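Putative YfrE protein (Vibrio parahaemolyticus RIMD 2210633, PDB 3BEE) is of unknown function but, as a tetratricopeptide-repeat part of a membrane protein of the cytochrome c biogenesis protein H family, probably mediates protein contacts in cytochrome c maturation. Local coordinates at residues 5-10 with 42-47; 68-73 with 81-86. One frame throughout, in Å; residues are numbered along the deposited sequence.

Contact 1. Residues 5-10 with 42-47; sequences TATQLA and NEAALS
N42 reaches across to A6, T7 and A10 from the start of helix 43-55. Its CB lifts the amide toward helix 6-18, with CG anti to the backbone N (chi1 -172°). CG then lies beside T7 OG1 and the methyl of A6. OD1 is turned back toward its own helix. N42 OD1 accepts from A45 N at 3.0 Å, through a lone pair in the carbonyl plane, which makes N42 the N-cap. N42 OD1 also rests 3.9 Å from A10 CB. On the other branch, N42 ND2 donates to T7 OG1 at 3.0 Å, nearly straight (160°) and close to the amide plane. It also bonds to E39 OE1, so both ends of the buried amide are held and its flip is fixed.

Segments 6-10 and 43-47 run in broadly the same direction, their axes 35° apart and 8.4 Å at closest approach. This is consistent with the stacked helices of a tetratricopeptide-repeat fold, with helix 26-38 between these two in the chain. That helix packs on both, through L38 on A6 and L32 on A45. Alanines permit the close approach. A10 CB meets A44 CB at 3.7 Å and A45 CB at 3.9 Å. On the T7 side, a water joins T7 OG1 to A44 N.

Contact 2. Residues 68-73 with 81-86; sequences LLLDSN and TIIESI
L70 and I82 carry this contact, and no ring, amide or carboxylate of either segment takes part in it. The surfaces that meet are branched aliphatic chains. L70 and I82 lie alongside one another, pointing opposite ways. The CD2 branch of L70 lies against I82 CG2 at 3.6 Å, and L70 CG is almost as near to that methyl. I82 CG2 stands anti to its own backbone N, while CG1 lies beside that N (chi1 -70°). This split sends the two branches of I82 to different neighbours. CG2 takes L70, and the longer arm takes L69. There I82 CD1 touches L69 CD2 at 3.5 Å, with the two side chains crossing at about a right angle.

The other branch of L70 works separately. L70 CD1 meets I86 CD1 tip to tip at 3.6 Å, one turn after I82. I83 crosses the same methyl, with I83 CG1 3.9 Å from L70 CD1. L70 thus packs against I82, I83 and I86 together.

The contact joins the last part of helix 59-70 to helix 79-92, the last helix of the chain. W66 of helix 59-70 touches I82 and I86, and V67 touches I86. L77 of the connecting loop touches both L69 and I82. Polar bonds run to residues outside the two segments: L70 O accepts from R79, and T81 OG1 pairs with D78. The contact buries 210 Å² without a hydrogen bond across it, so the two segments are joined by hydrophobic burial and dispersion, with no directional bond between them.

Overall arrangement
Contact 1 and contact 2 follow in series along the chain, and their centres are about 15 Å apart. Helix 43-55 and helix 59-70 are consecutive and link them. The contacts touch directly through apolar atoms. L46 CD1 lies 3.8 Å from L69 CA, and E43 CA lies 3.9 Å from L69 CD1. L69 therefore serves both neighbours, packing on 42-47 as well as on I82. L77 adds a second link, since it touches E43, L69 and I82. Contact 1 is partly polar, with a capped helix start; contact 2 is wholly apolar. Together they carry side-by-side helix packing from the first helix to the last. Both are packing between helices, consistent with a scaffold of tetratricopeptide-repeat type.

Contact 1. Residues 5-10 with 42-47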
ATOM      1  N   THR A   5      -5.267  14.182   6.333  1.00 44.69           N
ATOM      2  CA  THR A   5      -5.897  12.873   6.429  1.00 43.65           C
ATOM      3  C   THR A   5      -4.853  11.787   6.165  1.00 42.84           C
ATOM      4  O   THR A   5      -3.770  12.084   5.662  1.00 42.45           O
ATOM      5  CB  THR A   5      -7.060  12.747   5.458  1.00 43.59           C
ATOM      6  OG1 THR A   5      -6.556  12.858   4.127  1.00 43.58           O
ATOM      7  CG2 THR A   5      -8.099  13.862   5.722  1.00 43.36           C
ATOM      8  N   ALA A   6      -5.184  10.547   6.521  1.00 42.17           N
ATOM      9  CA  ALA A   6      -4.306   9.401   6.298  1.00 42.37           C
ATOM     10  C   ALA A   6      -3.972   9.255   4.814  1.00 42.51           C
ATOM     11  O   ALA A   6      -2.836   8.918   4.442  1.00 42.89           O
ATOM     12  CB  ALA A   6      -4.956   8.128   6.832  1.00 41.95           C
ATOM     13  N   THR A   7      -4.972   9.512   3.972  1.00 42.50           N
ATOM     14  CA  THR A   7      -4.819   9.413   2.522  1.00 41.59           C
ATOM     15  C   THR A   7      -3.901  10.515   2.005  1.00 41.42           C
ATOM     16  O   THR A   7      -3.075  10.266   1.144  1.00 42.07           O
ATOM     17  CB  THR A   7      -6.203   9.403   1.805  1.00 42.55           C
ATOM     18  OG1 THR A   7      -6.999   8.319   2.320  1.00 42.11           O
ATOM     19  CG2 THR A   7      -6.039   9.215   0.293  1.00 41.19           C
ATOM     20  N   GLN A   8      -4.003  11.717   2.574  1.00 40.88           N
ATOM     21  CA  GLN A   8      -3.076  12.794   2.238  1.00 39.82           C
ATOM     22  C   GLN A   8      -1.614  12.495   2.635  1.00 39.06           C
ATOM     23  O   GLN A   8      -0.692  12.821   1.898  1.00 38.89           O
ATOM     24  CB  GLN A   8      -3.570  14.130   2.806  1.00 39.60           C
ATOM     25  CG  GLN A   8      -4.785  14.655   2.026  1.00 39.28           C
ATOM     26  CD  GLN A   8      -5.474  15.850   2.647  1.00 40.61           C
ATOM     27  OE1 GLN A   8      -5.307  16.154   3.835  1.00 39.36           O
ATOM     28  NE2 GLN A   8      -6.286  16.536   1.837  1.00 39.58           N
ATOM     29  N   LEU A   9      -1.416  11.883   3.800  1.00 38.20           N
ATOM     30  CA  LEU A   9      -0.105  11.412   4.227  1.00 37.18           C
ATOM     31  C   LEU A   9       0.437  10.326   3.270  1.00 36.18           C
ATOM     32  O   LEU A   9       1.601  10.370   2.865  1.00 36.63           O
ATOM     33  CB  LEU A   9      -0.181  10.905   5.683  1.00 37.63           C
ATOM     34  CG  LEU A   9      -0.465  11.974   6.778  1.00 36.65           C
ATOM     35  CD1 LEU A   9      -0.623  11.309   8.142  1.00 38.43           C
ATOM     36  CD2 LEU A   9       0.614  13.013   6.850  1.00 34.94           C
ATOM     37  N   ALA A  10      -0.424   9.391   2.876  1.00 35.56           N
ATOM     38  CA  ALA A  10      -0.045   8.309   1.972  1.00 34.79           C
ATOM     39  C   ALA A  10       0.219   8.845   0.591  1.00 34.63           C
ATOM     40  O   ALA A  10       1.076   8.318  -0.106  1.00 35.37           O
ATOM     41  CB  ALA A  10      -1.110   7.274   1.911  1.00 34.90           C
ATOM     42  N   ASN A  42      -5.984   1.951   5.530  1.00 37.59           N
ATOM     43  CA  ASN A  42      -5.911   2.956   4.484  1.00 37.24           C
ATOM     44  C   ASN A  42      -5.458   2.343   3.157  1.00 37.16           C
ATOM     45  O   ASN A  42      -4.421   1.691   3.089  1.00 36.02           O
ATOM     46  CB  ASN A  42      -4.992   4.095   4.874  1.00 36.53           C
ATOM     47  CG  ASN A  42      -5.056   5.221   3.896  1.00 35.92           C
ATOM     48  OD1 ASN A  42      -4.285   5.260   2.935  1.00 35.01           O
ATOM     49  ND2 ASN A  42      -5.999   6.139   4.106  1.00 32.02           N
ATOM     50  N   GLU A  43      -6.263   2.563   2.120  1.00 37.22           N
ATOM     51  CA  GLU A  43      -6.066   1.950   0.831  1.00 37.15           C
ATOM     52  C   GLU A  43      -4.827   2.477   0.157  1.00 35.63           C
ATOM     53  O   GLU A  43      -4.025   1.706  -0.306  1.00 34.78           O
ATOM     54  CB  GLU A  43      -7.280   2.189  -0.072  1.00 37.14           C
ATOM     55  CG  GLU A  43      -7.227   1.353  -1.394  1.00 39.88           C
ATOM     56  CD  GLU A  43      -8.612   1.248  -2.087  1.00 41.22           C
ATOM     57  OE1 GLU A  43      -9.587   1.901  -1.608  1.00 43.08           O
ATOM     58  OE2 GLU A  43      -8.708   0.510  -3.105  1.00 45.06           O
ATOM     59  N   ALA A  44      -4.675   3.797   0.097  1.00 35.04           N
ATOM     60  CA  ALA A  44      -3.485   4.402  -0.509  1.00 34.92           C
ATOM     61  C   ALA A  44      -2.167   3.890   0.119  1.00 35.15           C
ATOM     62  O   ALA A  44      -1.216   3.593  -0.594  1.00 34.99           O
ATOM     63  CB  ALA A  44      -3.565   5.907  -0.457  1.00 33.89           C
ATOM     64  N   ALA A  45      -2.137   3.781   1.448  1.00 34.63           N
ATOM     65  CA  ALA A  45      -0.943   3.398   2.191  1.00 34.10           C
ATOM     66  C   ALA A  45      -0.595   1.913   2.007  1.00 34.49           C
ATOM     67  O   ALA A  45       0.533   1.575   1.653  1.00 34.01           O
ATOM     68  CB  ALA A  45      -1.112   3.736   3.667  1.00 33.83           C
ATOM     69  N   LEU A  46      -1.565   1.029   2.245  1.00 34.53           N
ATOM     70  CA  LEU A  46      -1.339  -0.395   2.119  1.00 35.00           C
ATOM     71  C   LEU A  46      -1.047  -0.759   0.677  1.00 35.38           C
ATOM     72  O   LEU A  46      -0.270  -1.675   0.387  1.00 35.54           O
ATOM     73  CB  LEU A  46      -2.555  -1.181   2.628  1.00 35.15           C
ATOM     74  CG  LEU A  46      -2.754  -1.182   4.146  1.00 35.16           C
ATOM     75  CD1 LEU A  46      -3.984  -2.029   4.532  1.00 36.20           C
ATOM     76  CD2 LEU A  46      -1.518  -1.699   4.853  1.00 34.21           C
ATOM     77  N   SER A  47      -1.670  -0.027  -0.229  1.00 35.07           N
ATOM     78  CA  SER A  47      -1.450  -0.253  -1.627  1.00 36.47           C
ATOM     79  C   SER A  47      -0.008   0.102  -2.050  1.00 35.81           C
ATOM     80  O   SER A  47       0.630  -0.661  -2.784  1.00 36.66           O
ATOM     81  CB  SER A  47      -2.527   0.476  -2.445  1.00 36.64           C
ATOM     82  OG  SER A  47      -2.099   0.588  -3.756  1.00 40.20           O
TER
HETATM   83  O   HOH W   1      -6.976   5.646   0.597  1.00 49.30           O

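Contact 2. Residues 68-73 with 81-86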
ATOM      1  N   LEU A  68      -4.521  -8.397   3.782  1.00 36.39           N
ATOM      2  CA  LEU A  68      -4.788  -7.522   4.915  1.00 37.31           C
ATOM      3  C   LEU A  68      -5.689  -6.345   4.504  1.00 36.64           C
ATOM      4  O   LEU A  68      -6.669  -6.047   5.171  1.00 37.29           O
ATOM      5  CB  LEU A  68      -3.468  -7.036   5.557  1.00 37.30           C
ATOM      6  CG  LEU A  68      -3.585  -6.160   6.811  1.00 37.66           C
ATOM      7  CD1 LEU A  68      -4.127  -6.934   8.032  1.00 39.63           C
ATOM      8  CD2 LEU A  68      -2.247  -5.520   7.176  1.00 39.98           C
ATOM      9  N   LEU A  69      -5.377  -5.714   3.384  1.00 36.60           N
ATOM     10  CA  LEU A  69      -6.218  -4.638   2.850  1.00 36.58           C
ATOM     11  C   LEU A  69      -7.663  -5.105   2.602  1.00 36.29           C
ATOM     12  O   LEU A  69      -8.607  -4.360   2.870  1.00 36.69           O
ATOM     13  CB  LEU A  69      -5.597  -4.057   1.564  1.00 36.83           C
ATOM     14  CG  LEU A  69      -6.342  -2.938   0.812  1.00 36.46           C
ATOM     15  CD1 LEU A  69      -6.788  -1.788   1.761  1.00 35.32           C
ATOM     16  CD2 LEU A  69      -5.473  -2.407  -0.309  1.00 35.98           C
ATOM     17  N   LEU A  70      -7.827  -6.332   2.103  1.00 35.02           N
ATOM     18  CA  LEU A  70      -9.150  -6.892   1.814  1.00 34.53           C
ATOM     19  C   LEU A  70     -10.038  -6.977   3.051  1.00 35.18           C
ATOM     20  O   LEU A  70     -11.260  -7.042   2.923  1.00 35.34           O
ATOM     21  CB  LEU A  70      -9.034  -8.269   1.144  1.00 33.04           C
ATOM     22  CG  LEU A  70      -8.477  -8.282  -0.294  1.00 33.09           C
ATOM     23  CD1 LEU A  70      -8.256  -9.744  -0.814  1.00 29.73           C
ATOM     24  CD2 LEU A  70      -9.443  -7.525  -1.205  1.00 31.72           C
ATOM     25  N   ASP A  71      -9.436  -6.989   4.240  1.00 36.00           N
ATOM     26  CA  ASP A  71     -10.229  -7.039   5.485  1.00 37.96           C
ATOM     27  C   ASP A  71     -10.852  -5.685   5.838  1.00 38.12           C
ATOM     28  O   ASP A  71     -11.641  -5.596   6.787  1.00 38.38           O
ATOM     29  CB  ASP A  71      -9.438  -7.615   6.671  1.00 37.88           C
ATOM     30  CG  ASP A  71     -10.312  -8.431   7.581  1.00 41.28           C
ATOM     31  OD1 ASP A  71     -11.276  -9.041   7.060  1.00 45.96           O
ATOM     32  OD2 ASP A  71     -10.081  -8.460   8.812  1.00 42.75           O
ATOM     33  N   SER A  72     -10.499  -4.649   5.066  1.00 38.91           N
ATOM     34  CA  SER A  72     -11.157  -3.343   5.130  1.00 39.45           C
ATOM     35  C   SER A  72     -12.678  -3.464   5.051  1.00 40.02           C
ATOM     36  O   SER A  72     -13.207  -4.261   4.279  1.00 39.31           O
ATOM     37  CB  SER A  72     -10.708  -2.453   3.979  1.00 39.45           C
ATOM     38  OG  SER A  72     -11.258  -1.146   4.115  1.00 40.64           O
ATOM     39  N   ASN A  73     -13.362  -2.654   5.854  1.00 40.72           N
ATOM     40  CA  ASN A  73     -14.819  -2.602   5.867  1.00 41.92           C
ATOM     41  C   ASN A  73     -15.353  -1.491   4.959  1.00 42.10           C
ATOM     42  O   ASN A  73     -16.560  -1.207   4.963  1.00 42.06           O
ATOM     43  CB  ASN A  73     -15.340  -2.423   7.308  1.00 42.54           C
ATOM     44  CG  ASN A  73     -15.741  -3.746   7.963  1.00 44.01           C
ATOM     45  OD1 ASN A  73     -15.534  -4.828   7.408  1.00 45.37           O
ATOM     46  ND2 ASN A  73     -16.332  -3.657   9.145  1.00 45.74           N
ATOM     47  N   THR A  81      -9.590  -5.360  -8.297  1.00 37.50           N
ATOM     48  CA  THR A  81      -8.216  -5.054  -8.742  1.00 37.78           C
ATOM     49  C   THR A  81      -7.226  -5.666  -7.782  1.00 37.10           C
ATOM     50  O   THR A  81      -6.222  -6.235  -8.206  1.00 37.59           O
ATOM     51  CB  THR A  81      -7.974  -3.535  -8.910  1.00 37.43           C
ATOM     52  OG1 THR A  81      -8.904  -3.033  -9.870  1.00 39.21           O
ATOM     53  CG2 THR A  81      -6.558  -3.254  -9.424  1.00 39.61           C
ATOM     54  N   ILE A  82      -7.525  -5.580  -6.490  1.00 36.90           N
ATOM     55  CA  ILE A  82      -6.650  -6.131  -5.455  1.00 36.13           C
ATOM     56  C   ILE A  82      -6.463  -7.641  -5.648  1.00 36.11           C
ATOM     57  O   ILE A  82      -5.351  -8.149  -5.597  1.00 36.14           O
ATOM     58  CB  ILE A  82      -7.199  -5.809  -4.072  1.00 36.06           C
ATOM     59  CG1 ILE A  82      -7.056  -4.301  -3.800  1.00 36.14           C
ATOM     60  CG2 ILE A  82      -6.479  -6.623  -2.985  1.00 35.48           C
ATOM     61  CD1 ILE A  82      -7.834  -3.820  -2.536  1.00 36.48           C
ATOM     62  N   ILE A  83      -7.558  -8.347  -5.882  1.00 35.19           N
ATOM     63  CA  ILE A  83      -7.487  -9.801  -6.052  1.00 35.43           C
ATOM     64  C   ILE A  83      -6.809 -10.209  -7.389  1.00 35.95           C
ATOM     65  O   ILE A  83      -6.179 -11.267  -7.455  1.00 35.68           O
ATOM     66  CB  ILE A  83      -8.874 -10.442  -5.893  1.00 34.80           C
ATOM     67  CG1 ILE A  83      -9.395 -10.238  -4.459  1.00 34.17           C
ATOM     68  CG2 ILE A  83      -8.855 -11.949  -6.234  1.00 35.57           C
ATOM     69  CD1 ILE A  83     -10.875 -10.466  -4.357  1.00 34.59           C
ATOM     70  N   GLU A  84      -6.956  -9.389  -8.437  1.00 35.43           N
ATOM     71  CA  GLU A  84      -6.172  -9.578  -9.665  1.00 36.83           C
ATOM     72  C   GLU A  84      -4.655  -9.425  -9.390  1.00 36.42           C
ATOM     73  O   GLU A  84      -3.835 -10.189  -9.929  1.00 36.87           O
ATOM     74  CB  GLU A  84      -6.648  -8.623 -10.785  1.00 36.77           C
ATOM     75  CG  GLU A  84      -8.068  -9.020 -11.389  1.00 38.47           C
ATOM     76  CD  GLU A  84      -8.694  -7.963 -12.326  1.00 39.31           C
ATOM     77  OE1 GLU A  84      -8.270  -6.775 -12.293  1.00 42.36           O
ATOM     78  OE2 GLU A  84      -9.621  -8.329 -13.102  1.00 42.18           O
ATOM     79  N   SER A  85      -4.295  -8.454  -8.549  1.00 35.59           N
ATOM     80  CA  SER A  85      -2.912  -8.275  -8.111  1.00 35.74           C
ATOM     81  C   SER A  85      -2.388  -9.501  -7.353  1.00 35.48           C
ATOM     82  O   SER A  85      -1.251  -9.951  -7.604  1.00 34.96           O
ATOM     83  CB  SER A  85      -2.763  -7.025  -7.249  1.00 35.58           C
ATOM     84  OG  SER A  85      -3.104  -5.866  -8.001  1.00 34.76           O
ATOM     85  N   ILE A  86      -3.205 -10.012  -6.424  1.00 35.25           N
ATOM     86  CA  ILE A  86      -2.862 -11.201  -5.640  1.00 35.23           C
ATOM     87  C   ILE A  86      -2.622 -12.347  -6.595  1.00 36.64           C
ATOM     88  O   ILE A  86      -1.635 -13.099  -6.467  1.00 36.79           O
ATOM     89  CB  ILE A  86      -3.991 -11.583  -4.642  1.00 35.59           C
ATOM     90  CG1 ILE A  86      -3.985 -10.632  -3.437  1.00 34.09           C
ATOM     91  CG2 ILE A  86      -3.894 -13.087  -4.197  1.00 33.31           C
ATOM     92  CD1 ILE A  86      -5.215 -10.726  -2.577  1.00 35.51           C
TER